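Local coordinates for protein probable zinc protease PqqL (Escherichia coli, PDB 6OFT) that probably acts as a periplasmic zinc metallopeptidase of the M16 family, this chain being the first half of the whole protein, at residues Met21-Ala26 / Thr393-Pro398; Ala340-Ile345 / Gln423-Gln428. All coordinates share one frame; numbering follows the deposited sequence.

Contact 1: residues Met21-Ala26 / Thr393-Pro398; sequences MIYPHA and TPFLSP. With PO4 (phosphate ion), chain D.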
loop_
_atom_site.group_PDB
_atom_site.type_symbol
_atom_site.label_atom_id
_atom_site.label_comp_id
_atom_site.label_asym_id
_atom_site.label_seq_id
_atom_site.Cartn_x
_atom_site.Cartn_y
_atom_site.Cartn_z
ATOM N N MET A 21 -12.531 0.471 -15.776
ATOM C CA MET A 21 -12.486 -0.892 -15.255
ATOM C C MET A 21 -13.796 -1.119 -14.561
ATOM O O MET A 21 -14.172 -0.340 -13.680
ATOM C CB MET A 21 -11.326 -1.102 -14.269
ATOM C CG MET A 21 -9.977 -0.719 -14.812
ATOM S SD MET A 21 -8.698 -1.194 -13.656
ATOM C CE MET A 21 -7.854 -2.410 -14.632
ATOM N N ILE A 22 -14.528 -2.132 -15.010
ATOM C CA ILE A 22 -15.839 -2.492 -14.460
ATOM C C ILE A 22 -15.807 -3.924 -13.948
ATOM O O ILE A 22 -15.396 -4.841 -14.666
ATOM C CB ILE A 22 -16.991 -2.273 -15.478
ATOM C CG1 ILE A 22 -17.039 -0.797 -15.973
ATOM C CG2 ILE A 22 -18.355 -2.727 -14.881
ATOM C CD1 ILE A 22 -17.688 -0.652 -17.310
ATOM N N TYR A 23 -16.268 -4.115 -12.704
ATOM C CA TYR A 23 -16.299 -5.433 -12.096
ATOM C C TYR A 23 -17.623 -5.644 -11.388
ATOM O O TYR A 23 -17.948 -4.860 -10.493
ATOM C CB TYR A 23 -15.107 -5.650 -11.144
ATOM C CG TYR A 23 -14.903 -7.113 -10.805
ATOM C CD1 TYR A 23 -14.171 -7.949 -11.644
ATOM C CD2 TYR A 23 -15.486 -7.674 -9.674
ATOM C CE1 TYR A 23 -14.032 -9.308 -11.371
ATOM C CE2 TYR A 23 -15.345 -9.033 -9.384
ATOM C CZ TYR A 23 -14.611 -9.846 -10.233
ATOM O OH TYR A 23 -14.464 -11.183 -9.950
ATOM N N PRO A 24 -18.398 -6.698 -11.759
ATOM C CA PRO A 24 -19.683 -6.932 -11.073
ATOM C C PRO A 24 -19.492 -7.534 -9.692
ATOM O O PRO A 24 -18.604 -8.360 -9.506
ATOM C CB PRO A 24 -20.413 -7.904 -12.005
ATOM C CG PRO A 24 -19.315 -8.618 -12.736
ATOM C CD PRO A 24 -18.138 -7.721 -12.806
ATOM N N HIS A 25 -20.317 -7.114 -8.724
ATOM C CA HIS A 25 -20.293 -7.637 -7.359
ATOM C C HIS A 25 -21.636 -7.371 -6.695
ATOM O O HIS A 25 -22.186 -6.297 -6.869
ATOM C CB HIS A 25 -19.125 -7.065 -6.532
ATOM C CG HIS A 25 -18.798 -7.913 -5.334
ATOM N ND1 HIS A 25 -18.400 -9.223 -5.473
ATOM C CD2 HIS A 25 -18.850 -7.616 -4.013
ATOM C CE1 HIS A 25 -18.198 -9.681 -4.252
ATOM N NE2 HIS A 25 -18.469 -8.757 -3.338
ATOM N N ALA A 26 -22.181 -8.337 -5.966
ATOM C CA ALA A 26 -23.503 -8.153 -5.346
ATOM C C ALA A 26 -23.485 -8.452 -3.841
ATOM O O ALA A 26 -24.399 -9.077 -3.310
ATOM C CB ALA A 26 -24.544 -9.015 -6.067
ATOM N N THR A 393 -0.656 -4.136 -13.551
ATOM C CA THR A 393 -0.476 -5.566 -13.344
ATOM C C THR A 393 -1.826 -6.221 -13.508
ATOM O O THR A 393 -2.829 -5.633 -13.101
ATOM C CB THR A 393 0.139 -5.891 -11.972
ATOM O OG1 THR A 393 -0.701 -5.376 -10.942
ATOM C CG2 THR A 393 1.576 -5.395 -11.822
ATOM N N PRO A 394 -1.881 -7.430 -14.096
ATOM C CA PRO A 394 -3.188 -8.079 -14.307
ATOM C C PRO A 394 -3.930 -8.373 -13.008
ATOM O O PRO A 394 -3.323 -8.822 -12.042
ATOM C CB PRO A 394 -2.839 -9.361 -15.078
ATOM C CG PRO A 394 -1.467 -9.116 -15.652
ATOM C CD PRO A 394 -0.776 -8.230 -14.672
ATOM N N PHE A 395 -5.234 -8.067 -12.975
ATOM C CA PHE A 395 -6.093 -8.327 -11.815
ATOM C C PHE A 395 -6.590 -9.766 -11.932
ATOM O O PHE A 395 -7.501 -10.045 -12.711
ATOM C CB PHE A 395 -7.254 -7.332 -11.789
ATOM C CG PHE A 395 -8.307 -7.528 -10.724
ATOM C CD1 PHE A 395 -8.079 -7.120 -9.412
ATOM C CD2 PHE A 395 -9.566 -8.022 -11.055
ATOM C CE1 PHE A 395 -9.084 -7.227 -8.443
ATOM C CE2 PHE A 395 -10.574 -8.120 -10.088
ATOM C CZ PHE A 395 -10.326 -7.719 -8.790
ATOM N N LEU A 396 -5.933 -10.690 -11.217
ATOM C CA LEU A 396 -6.231 -12.133 -11.269
ATOM C C LEU A 396 -7.517 -12.470 -10.546
ATOM O O LEU A 396 -7.800 -11.909 -9.489
ATOM C CB LEU A 396 -5.073 -12.962 -10.664
ATOM C CG LEU A 396 -3.628 -12.703 -11.172
ATOM C CD1 LEU A 396 -2.620 -13.511 -10.372
ATOM C CD2 LEU A 396 -3.475 -13.013 -12.656
ATOM N N SER A 397 -8.302 -13.392 -11.108
ATOM C CA SER A 397 -9.531 -13.834 -10.459
ATOM C C SER A 397 -9.148 -14.806 -9.333
ATOM O O SER A 397 -8.057 -15.393 -9.413
ATOM C CB SER A 397 -10.391 -14.590 -11.468
ATOM O OG SER A 397 -9.746 -15.760 -11.945
ATOM N N PRO A 398 -10.045 -15.080 -8.345
ATOM C CA PRO A 398 -9.750 -16.134 -7.353
ATOM C C PRO A 398 -9.409 -17.487 -8.006
ATOM O O PRO A 398 -8.519 -18.186 -7.518
ATOM C CB PRO A 398 -11.057 -16.234 -6.542
ATOM C CG PRO A 398 -11.674 -14.882 -6.681
ATOM C CD PRO A 398 -11.367 -14.463 -8.084
HETATM P P PO4 D . -18.550 -11.789 -8.157
HETATM O O1 PO4 D . -17.588 -10.982 -7.264
HETATM O O2 PO4 D . -18.005 -13.291 -8.258
HETATM O O3 PO4 D . -20.037 -11.804 -7.560
HETATM O O4 PO4 D . -18.549 -11.120 -9.610
#
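Phe395 points the edge of its ring at a face of Tyr23, a T-shaped aromatic pair that ties strand 19-24 of the first M16 domain's mixed sheet to the loop between helices 378-391 and 398-408. The ring planes stand at 79° to each other and the centroids lie 5.6 Å apart. The touching is narrow: Phe395 CE2 comes within 3.9 Å of Tyr23 CE1 and sits equally near Tyr23 CD1, on the opposite side of the tyrosine ring from its CE2. Tyr23 carries its CG anti to the backbone N (chi1 -164°), which turns the ring off the strand toward the loop. Phe395, a buried and purely apolar ring laid against helix 378-391, can offer its C-H edge.

Around this tight pair the contact is loose: the partly exposed Met21 and Ser397 do not touch the opposing segment.

A tyrosine suits the strand because its hydroxyl also bonds Asp6 and Arg376. With an alanine in its place, the edge of Phe395 would probably face a gap, and Asp6 and Arg376 would lose the hydroxyl they share. Beside Tyr23 lies a phosphate ion, probably from the crystallisation liquor, which Gln373 and Arg376 also bind. Tyr23 CE2 is 3.7 Å from phosphate O1, near the plane of the tyrosine ring. That same oxygen lies in the plane of the His25 imidazole and accepts a hydrogen bond from His25 ND1 at 2.6 Å, with an N-H...O angle of 152°.

Contact 2: residues Ala340-Ile345 / Gln423-Gln428; sequences AELATI and QLRKNQ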
loop_
_atom_site.group_PDB
_atom_site.type_symbol
_atom_site.label_atom_id
_atom_site.label_comp_id
_atom_site.label_asym_id
_atom_site.label_seq_id
_atom_site.Cartn_x
_atom_site.Cartn_y
_atom_site.Cartn_z
ATOM N N ALA A 340 18.707 -15.876 17.133
ATOM C CA ALA A 340 18.676 -17.338 17.199
ATOM C C ALA A 340 17.864 -17.907 16.047
ATOM O O ALA A 340 18.331 -18.847 15.413
ATOM C CB ALA A 340 18.076 -17.789 18.522
ATOM N N GLU A 341 16.684 -17.304 15.730
ATOM C CA GLU A 341 15.839 -17.778 14.629
ATOM C C GLU A 341 16.458 -17.502 13.257
ATOM O O GLU A 341 16.362 -18.347 12.376
ATOM C CB GLU A 341 14.405 -17.231 14.709
ATOM C CG GLU A 341 13.419 -18.146 13.986
ATOM C CD GLU A 341 12.070 -17.580 13.580
ATOM O OE1 GLU A 341 11.442 -16.878 14.405
ATOM O OE2 GLU A 341 11.627 -17.860 12.442
ATOM N N LEU A 342 17.085 -16.339 13.080
ATOM C CA LEU A 342 17.722 -15.972 11.810
ATOM C C LEU A 342 18.940 -16.865 11.526
ATOM O O LEU A 342 19.116 -17.303 10.395
ATOM C CB LEU A 342 18.109 -14.475 11.770
ATOM C CG LEU A 342 16.981 -13.431 11.778
ATOM C CD1 LEU A 342 17.552 -12.048 12.020
ATOM C CD2 LEU A 342 16.173 -13.436 10.472
ATOM N N ALA A 343 19.747 -17.159 12.559
ATOM C CA ALA A 343 20.921 -18.023 12.449
ATOM C C ALA A 343 20.535 -19.496 12.212
ATOM O O ALA A 343 21.235 -20.184 11.468
ATOM C CB ALA A 343 21.784 -17.899 13.692
ATOM N N THR A 344 19.423 -19.970 12.821
ATOM C CA THR A 344 18.922 -21.346 12.640
ATOM C C THR A 344 18.560 -21.585 11.147
ATOM O O THR A 344 18.924 -22.623 10.583
ATOM C CB THR A 344 17.768 -21.644 13.629
ATOM O OG1 THR A 344 18.255 -21.469 14.960
ATOM C CG2 THR A 344 17.227 -23.065 13.495
ATOM N N ILE A 345 17.871 -20.606 10.519
ATOM C CA ILE A 345 17.478 -20.639 9.097
ATOM C C ILE A 345 18.743 -20.539 8.225
ATOM O O ILE A 345 18.820 -21.201 7.184
ATOM C CB ILE A 345 16.435 -19.546 8.750
ATOM C CG1 ILE A 345 15.194 -19.639 9.667
ATOM C CG2 ILE A 345 16.023 -19.629 7.268
ATOM C CD1 ILE A 345 14.323 -18.338 9.736
ATOM N N GLN A 423 20.789 -15.109 -0.389
ATOM C CA GLN A 423 20.894 -13.833 -1.115
ATOM C C GLN A 423 20.411 -12.651 -0.264
ATOM O O GLN A 423 21.081 -11.613 -0.223
ATOM C CB GLN A 423 20.126 -13.894 -2.432
ATOM C CG GLN A 423 20.845 -14.713 -3.499
ATOM C CD GLN A 423 19.945 -15.068 -4.658
ATOM O OE1 GLN A 423 18.715 -14.990 -4.571
ATOM N NE2 GLN A 423 20.547 -15.481 -5.768
ATOM N N LEU A 424 19.287 -12.840 0.411
ATOM C CA LEU A 424 18.687 -11.813 1.293
ATOM C C LEU A 424 19.644 -11.526 2.447
ATOM O O LEU A 424 19.849 -10.396 2.730
ATOM C CB LEU A 424 17.347 -12.293 1.842
ATOM C CG LEU A 424 16.691 -11.385 2.875
ATOM C CD1 LEU A 424 16.272 -10.072 2.260
ATOM C CD2 LEU A 424 15.507 -12.052 3.526
ATOM N N ARG A 425 20.253 -12.536 3.000
ATOM C CA ARG A 425 21.156 -12.382 4.161
ATOM C C ARG A 425 22.490 -11.722 3.762
ATOM O O ARG A 425 23.163 -11.252 4.643
ATOM C CB ARG A 425 21.308 -13.728 4.875
ATOM C CG ARG A 425 20.031 -14.249 5.511
ATOM C CD ARG A 425 19.676 -13.477 6.758
ATOM N NE ARG A 425 20.412 -13.976 7.894
ATOM C CZ ARG A 425 20.622 -13.308 9.010
ATOM N NH1 ARG A 425 20.138 -12.096 9.168
ATOM N NH2 ARG A 425 21.314 -13.860 9.968
ATOM N N LYS A 426 22.867 -11.708 2.503
ATOM C CA LYS A 426 24.110 -11.045 2.055
ATOM C C LYS A 426 23.774 -9.611 1.613
ATOM O O LYS A 426 24.673 -8.910 1.235
ATOM C CB LYS A 426 24.677 -11.796 0.853
ATOM C CG LYS A 426 25.357 -13.122 1.131
ATOM C CD LYS A 426 26.024 -13.264 2.466
ATOM C CE LYS A 426 26.844 -14.536 2.590
ATOM N NZ LYS A 426 28.262 -14.264 2.919
ATOM N N ASN A 427 22.519 -9.213 1.650
ATOM C CA ASN A 427 22.087 -7.868 1.200
ATOM C C ASN A 427 22.637 -6.796 2.156
ATOM O O ASN A 427 22.292 -6.808 3.314
ATOM C CB ASN A 427 20.582 -7.852 0.944
ATOM C CG ASN A 427 19.990 -6.541 0.511
ATOM O OD1 ASN A 427 20.659 -5.537 0.468
ATOM N ND2 ASN A 427 18.712 -6.564 0.191
ATOM N N GLN A 428 23.459 -5.922 1.633
ATOM C CA GLN A 428 24.123 -4.830 2.376
ATOM C C GLN A 428 23.164 -3.668 2.719
ATOM O O GLN A 428 23.501 -2.826 3.549
ATOM C CB GLN A 428 25.296 -4.276 1.557
ATOM C CG GLN A 428 26.304 -5.305 1.070
ATOM C CD GLN A 428 27.277 -4.651 0.127
ATOM O OE1 GLN A 428 28.291 -4.092 0.543
ATOM N NE2 GLN A 428 26.981 -4.692 -1.164
#
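Arg425 reaches from helix 414-425 to Leu342 on helix 331-348, a helix-to-helix contact in the alpha/beta domain whose five-stranded sheet includes strand 256-264. The two segments stay well separated, with Arg425 CA and Leu342 CA 9.1 Å apart, and it takes a long side chain to cross that distance. From CB, the chain sets CG anti to the carbonyl carbon (chi1 -65°) and then bends at both chi2 (-73°) and chi3 (-83°), carrying the guanidinium over Leu342; on the way the side chain also packs on Leu259 of strand 256-264. NE is hydrogen-bonded to a residue just beyond one of the segments. CZ lies 3.9 Å from Leu342 CB, which rests over one face of the flat group, toward its rim. The two terminal nitrogens then part company: NH1 passes Leu342 CD1 at 3.9 Å and bonds the Tyr261 hydroxyl, whereas NH2 forms a salt bridge with Asp346, on the same helix as Leu342.

An arginine fits this place because its N-H groups can serve these polar partners while one face lies against aliphatic carbon. Leucine suits the other side: besides the guanidinium, it packs on Leu259 and on Trp421, one turn earlier on the arginine's own helix. With the two side chains crossing at about a right angle, the nearest approach is from Leu342 CB to Arg425 NH2, at 3.7 Å.

Contact 1 ties the first domain's sheet to a late loop, whereas contact 2 lies within the second domain; their centres are 38 Å apart and their nearest atoms about 21 Å. Contact 1 uses strand 19-24 of the six-stranded sheet, contact 2 lies beside the five-stranded sheet, and neither is at the predicted zinc site. Along the chain the segments alternate: 21-26, 340-345, 393-398 and 423-428. After completing the first sheet, the chain enters the second, builds helix 331-348, returns through the loop at 393-398 to touch the first domain again, and then runs through helices 398-408 and 414-425 to contact 2. The loop at 393-398 thus brings the later part of the chain back against the first domain.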